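Local coordinates for tRNA endonuclease VMS1 (Saccharomyces cerevisiae, PDB 5WHG), which cleaves polypeptidyl-tRNAs downstream of ribosome-associated quality control, releasing incompletely synthesized polypeptides for degradation, at residues 207-212 with 220-225; 244-249 with 353-358. All blocks are in the same frame, centred on the assembly; numbering follows the deposited sequence.

Both contacts lie in the VLRF1 domain, the part of Vms1 that mediates binding to the 60S ribosomal subunit, and their centres are about 8 Å apart. Contact 1 pairs the two strands of a beta hairpin; contact 2 sets helix 351-362 against the start of 247-255, an edge strand of the same sheet. They meet along strand 217-224, where Ser224 N is 2.8 Å from Asn247 O, a probable hydrogen bond, and Leu354 CD1 packs 3.4 Å from Gly220 C. The Ser224 side chain is about 12 Å from the zinc ion bound by Cys46, Cys49, His62 and His68. Gln267, the inferred active-site residue, belongs to a region absent from the model.

Contact 1: residues 207-212 with 220-225; sequences ISALFM and GAIVSH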
# COMPACT_ATOMS: atom_id res chain seq x y z
N ILE A 207 7.30 -0.40 -1.47
CA ILE A 207 6.21 -1.37 -1.48
C ILE A 207 5.42 -1.25 -0.18
O ILE A 207 5.94 -0.81 0.85
CB ILE A 207 6.68 -2.83 -1.65
CG1 ILE A 207 7.64 -3.21 -0.50
CG2 ILE A 207 7.24 -3.07 -3.06
CD1 ILE A 207 8.17 -4.62 -0.59
N SER A 208 4.16 -1.69 -0.25
CA SER A 208 3.31 -1.87 0.92
C SER A 208 2.66 -3.24 0.83
O SER A 208 2.57 -3.83 -0.26
CB SER A 208 2.23 -0.77 1.03
OG SER A 208 2.81 0.51 1.22
N ALA A 209 2.19 -3.75 1.97
CA ALA A 209 1.48 -5.03 1.98
C ALA A 209 -0.02 -4.82 2.23
O ALA A 209 -0.42 -3.84 2.85
CB ALA A 209 2.09 -5.98 3.02
N LEU A 210 -0.84 -5.74 1.72
CA LEU A 210 -2.29 -5.68 1.90
C LEU A 210 -2.84 -7.07 2.23
O LEU A 210 -2.58 -8.03 1.50
CB LEU A 210 -3.00 -5.12 0.66
CG LEU A 210 -2.46 -3.85 -0.02
CD1 LEU A 210 -3.12 -3.65 -1.39
CD2 LEU A 210 -2.71 -2.65 0.81
N PHE A 211 -3.60 -7.16 3.32
CA PHE A 211 -4.13 -8.41 3.84
C PHE A 211 -5.57 -8.20 4.30
O PHE A 211 -5.85 -7.27 5.06
CB PHE A 211 -3.27 -8.92 5.00
CG PHE A 211 -1.88 -9.36 4.58
CD1 PHE A 211 -1.71 -10.52 3.81
CD2 PHE A 211 -0.76 -8.62 4.92
CE1 PHE A 211 -0.45 -10.94 3.41
CE2 PHE A 211 0.52 -9.03 4.53
CZ PHE A 211 0.68 -10.19 3.77
N MSE A 212 -6.48 -9.05 3.82
CA MSE A 212 -7.81 -9.15 4.37
C MSE A 212 -8.18 -10.60 4.63
O MSE A 212 -7.97 -11.46 3.78
CB MSE A 212 -8.85 -8.55 3.43
CG MSE A 212 -8.61 -7.14 3.01
SE MSE A 212 -9.88 -6.70 1.58
CE MSE A 212 -9.08 -5.04 0.97
N GLY A 220 -4.14 -11.71 0.15
CA GLY A 220 -3.01 -10.87 0.46
C GLY A 220 -2.29 -10.46 -0.82
O GLY A 220 -2.40 -11.13 -1.85
N ALA A 221 -1.58 -9.34 -0.73
CA ALA A 221 -0.76 -8.89 -1.85
C ALA A 221 0.39 -8.03 -1.35
O ALA A 221 0.29 -7.38 -0.31
CB ALA A 221 -1.61 -8.13 -2.87
N ILE A 222 1.50 -8.04 -2.10
CA ILE A 222 2.58 -7.07 -1.97
C ILE A 222 2.43 -6.10 -3.15
O ILE A 222 2.56 -6.49 -4.31
CB ILE A 222 3.97 -7.73 -1.97
CG1 ILE A 222 4.13 -8.74 -0.82
CG2 ILE A 222 5.06 -6.68 -1.89
CD1 ILE A 222 3.94 -8.17 0.60
N VAL A 223 2.12 -4.83 -2.87
CA VAL A 223 1.82 -3.85 -3.91
C VAL A 223 3.02 -2.93 -4.09
O VAL A 223 3.59 -2.44 -3.10
CB VAL A 223 0.55 -3.04 -3.58
CG1 VAL A 223 0.68 -2.32 -2.23
CG2 VAL A 223 0.24 -2.04 -4.71
N SER A 224 3.42 -2.71 -5.33
CA SER A 224 4.43 -1.71 -5.63
C SER A 224 3.80 -0.32 -5.68
O SER A 224 2.71 -0.14 -6.21
CB SER A 224 5.09 -2.00 -6.97
OG SER A 224 5.43 -0.79 -7.62
N HIS A 225 4.51 0.67 -5.14
CA HIS A 225 4.03 2.04 -5.24
C HIS A 225 4.12 2.59 -6.65
O HIS A 225 3.49 3.61 -6.94
CB HIS A 225 4.80 2.93 -4.26
CG HIS A 225 4.58 2.57 -2.82
ND1 HIS A 225 4.99 3.38 -1.78
CD2 HIS A 225 3.99 1.50 -2.24
CE1 HIS A 225 4.68 2.81 -0.63
NE2 HIS A 225 4.06 1.67 -0.88
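Ser208 OG and His225 NE2 are 2.7 Å apart in a hydrogen bond that either could donate. The hydroxyl meets the imidazole near its ring plane, and one ring face lies over Ile207 N. Ser208 OG stands anti to its own carbonyl carbon (chi1 -64°), which carries it out to this ring just past the end of strand 217-224. The same serine is held through its backbone: Ser208 N donates to Val223 O at 3.0 Å, and Val223 N returns a bond to Ser208 O. Leu210 and Ala221 form the next hydrogen-bonded pair, each bond 2.8 Å between N of one and O of the other, as in a regular antiparallel hairpin. On the face bearing Ser208, Leu210 CD1 reaches Val223 CG1 at 4.1 Å. On the other, Ile222 spans two neighbours, its CD1 3.8 Å from Ala209 CB and its CG2 4.0 Å from Ile207 CD1, while Phe211 CD1 rests near Gly220 CA. Helix 304-308 covers this second face through Leu307 and Tyr306. Phe248 of strand 247-255 and Trp358 of helix 351-362 pack on the first, and strand 313-316 continues the sheet beside 207-214.

Contact 2: residues 244-249 with 353-358; sequences QAVNFL and ELKKAW
Phe248, Lys355 and Val246 bury the most surface here, joining the chain entering strand 247-255 to helix 351-362 with no hydrogen bond between the two segments. The Phe248 side chain crosses the lysine obliquely near the root of its side chain: CE2 lies 3.5 Å from Lys355 CG, and CZ is 3.8 Å from Leu354 CB. One aromatic side chain thus touches two successive helix residues, crossing Leu354 at about a right angle. Beyond CG the lysine runs extended, bringing CE to 4.2 Å from Phe248 CD2. Lys355 NZ ends 5.9 Å from the centre of the phenyl ring and 29° off its normal, a long cation-pi approach that is at most weakly attractive; the ammonium also has a weak, long ion pair with Glu239. Val246 makes the second point of attachment, on Trp358, one helical turn on from Leu354. With CG1 anti to the backbone N (chi1 -179°), both methyl branches come against Trp358 CD1, CG1 at 3.8 Å and CG2 at 4.1 Å, so the valine meets the pyrrole part of the indole. Were Phe248 an alanine, Leu354 CB and the methylene chain of Lys355 would probably lose the ring they lie against, leaving a gap between strand and helix. Phe248 also packs on Ala221 and Val223 of strand 217-224, wedged between the sheet and helix 351-362. Trp358 extends the helix's cover over Val223 and meets the ring of His225, while Leu354 reaches Met212 of strand 207-214.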
# COMPACT_ATOMS: atom_id res chain seq x y z
N GLN A 244 -6.30 -1.17 -13.34
CA GLN A 244 -5.38 -1.90 -14.19
C GLN A 244 -3.93 -1.48 -14.01
O GLN A 244 -3.03 -2.17 -14.50
CB GLN A 244 -5.80 -1.75 -15.64
CG GLN A 244 -5.47 -2.95 -16.48
CD GLN A 244 -5.94 -2.80 -17.89
OE1 GLN A 244 -6.65 -1.84 -18.21
NE2 GLN A 244 -5.55 -3.73 -18.75
N ALA A 245 -3.67 -0.37 -13.32
CA ALA A 245 -2.32 0.14 -13.14
C ALA A 245 -1.72 -0.27 -11.80
O ALA A 245 -0.54 0.03 -11.55
CB ALA A 245 -2.31 1.67 -13.28
N VAL A 246 -2.49 -0.93 -10.94
CA VAL A 246 -1.96 -1.43 -9.67
C VAL A 246 -1.01 -2.58 -9.96
O VAL A 246 -1.37 -3.56 -10.62
CB VAL A 246 -3.10 -1.88 -8.74
CG1 VAL A 246 -2.54 -2.39 -7.43
CG2 VAL A 246 -4.09 -0.77 -8.50
N ASN A 247 0.22 -2.48 -9.46
CA ASN A 247 1.23 -3.51 -9.69
C ASN A 247 1.40 -4.36 -8.43
O ASN A 247 2.04 -3.93 -7.46
CB ASN A 247 2.54 -2.87 -10.10
CG ASN A 247 3.58 -3.89 -10.46
OD1 ASN A 247 3.29 -5.08 -10.57
ND2 ASN A 247 4.80 -3.42 -10.65
N PHE A 248 0.82 -5.57 -8.44
CA PHE A 248 0.96 -6.51 -7.33
C PHE A 248 2.17 -7.40 -7.62
O PHE A 248 2.11 -8.26 -8.50
CB PHE A 248 -0.29 -7.36 -7.13
CG PHE A 248 -1.40 -6.68 -6.34
CD1 PHE A 248 -1.18 -5.48 -5.68
CD2 PHE A 248 -2.67 -7.26 -6.26
CE1 PHE A 248 -2.21 -4.85 -4.97
CE2 PHE A 248 -3.70 -6.65 -5.55
CZ PHE A 248 -3.47 -5.44 -4.90
N LEU A 249 3.26 -7.19 -6.89
CA LEU A 249 4.45 -8.00 -7.07
C LEU A 249 4.18 -9.44 -6.69
O LEU A 249 4.66 -10.36 -7.36
CB LEU A 249 5.61 -7.42 -6.26
CG LEU A 249 6.00 -5.96 -6.58
CD1 LEU A 249 7.27 -5.55 -5.89
CD2 LEU A 249 6.15 -5.78 -8.07
N GLU A 353 -10.64 -6.83 -4.60
CA GLU A 353 -10.92 -5.99 -3.44
C GLU A 353 -9.65 -5.39 -2.84
O GLU A 353 -9.67 -4.26 -2.34
CB GLU A 353 -11.69 -6.79 -2.39
CG GLU A 353 -11.96 -6.04 -1.09
CD GLU A 353 -12.75 -4.73 -1.28
OE1 GLU A 353 -13.87 -4.77 -1.83
OE2 GLU A 353 -12.23 -3.67 -0.85
N LEU A 354 -8.53 -6.12 -2.88
CA LEU A 354 -7.25 -5.55 -2.49
C LEU A 354 -6.87 -4.36 -3.38
O LEU A 354 -6.32 -3.36 -2.90
CB LEU A 354 -6.17 -6.64 -2.53
CG LEU A 354 -6.29 -7.77 -1.48
CD1 LEU A 354 -5.13 -8.73 -1.54
CD2 LEU A 354 -6.43 -7.22 -0.06
N LYS A 355 -7.18 -4.45 -4.68
CA LYS A 355 -6.90 -3.34 -5.59
C LYS A 355 -7.84 -2.16 -5.34
O LYS A 355 -7.43 -1.00 -5.44
CB LYS A 355 -7.01 -3.80 -7.04
CG LYS A 355 -6.12 -4.95 -7.47
CD LYS A 355 -6.12 -5.06 -9.00
CE LYS A 355 -5.06 -6.04 -9.49
NZ LYS A 355 -4.88 -5.94 -10.97
N LYS A 356 -9.12 -2.44 -5.06
CA LYS A 356 -10.04 -1.38 -4.68
C LYS A 356 -9.50 -0.63 -3.48
O LYS A 356 -9.39 0.61 -3.49
CB LYS A 356 -11.43 -1.97 -4.37
CG LYS A 356 -12.55 -0.96 -3.94
CD LYS A 356 -12.63 -0.72 -2.40
CE LYS A 356 -13.28 0.62 -2.04
NZ LYS A 356 -13.27 0.93 -0.57
N ALA A 357 -9.12 -1.36 -2.43
CA ALA A 357 -8.56 -0.75 -1.24
C ALA A 357 -7.33 0.08 -1.57
O ALA A 357 -7.20 1.21 -1.09
CB ALA A 357 -8.22 -1.84 -0.22
N TRP A 358 -6.43 -0.46 -2.40
CA TRP A 358 -5.21 0.28 -2.72
C TRP A 358 -5.53 1.58 -3.45
O TRP A 358 -5.00 2.64 -3.11
CB TRP A 358 -4.24 -0.56 -3.55
CG TRP A 358 -2.95 0.18 -3.79
CD1 TRP A 358 -2.44 0.58 -5.00
CD2 TRP A 358 -2.03 0.64 -2.79
NE1 TRP A 358 -1.25 1.24 -4.81
CE2 TRP A 358 -0.97 1.30 -3.47
CE3 TRP A 358 -1.99 0.55 -1.39
CZ2 TRP A 358 0.12 1.88 -2.80
CZ3 TRP A 358 -0.91 1.13 -0.72
CH2 TRP A 358 0.14 1.79 -1.43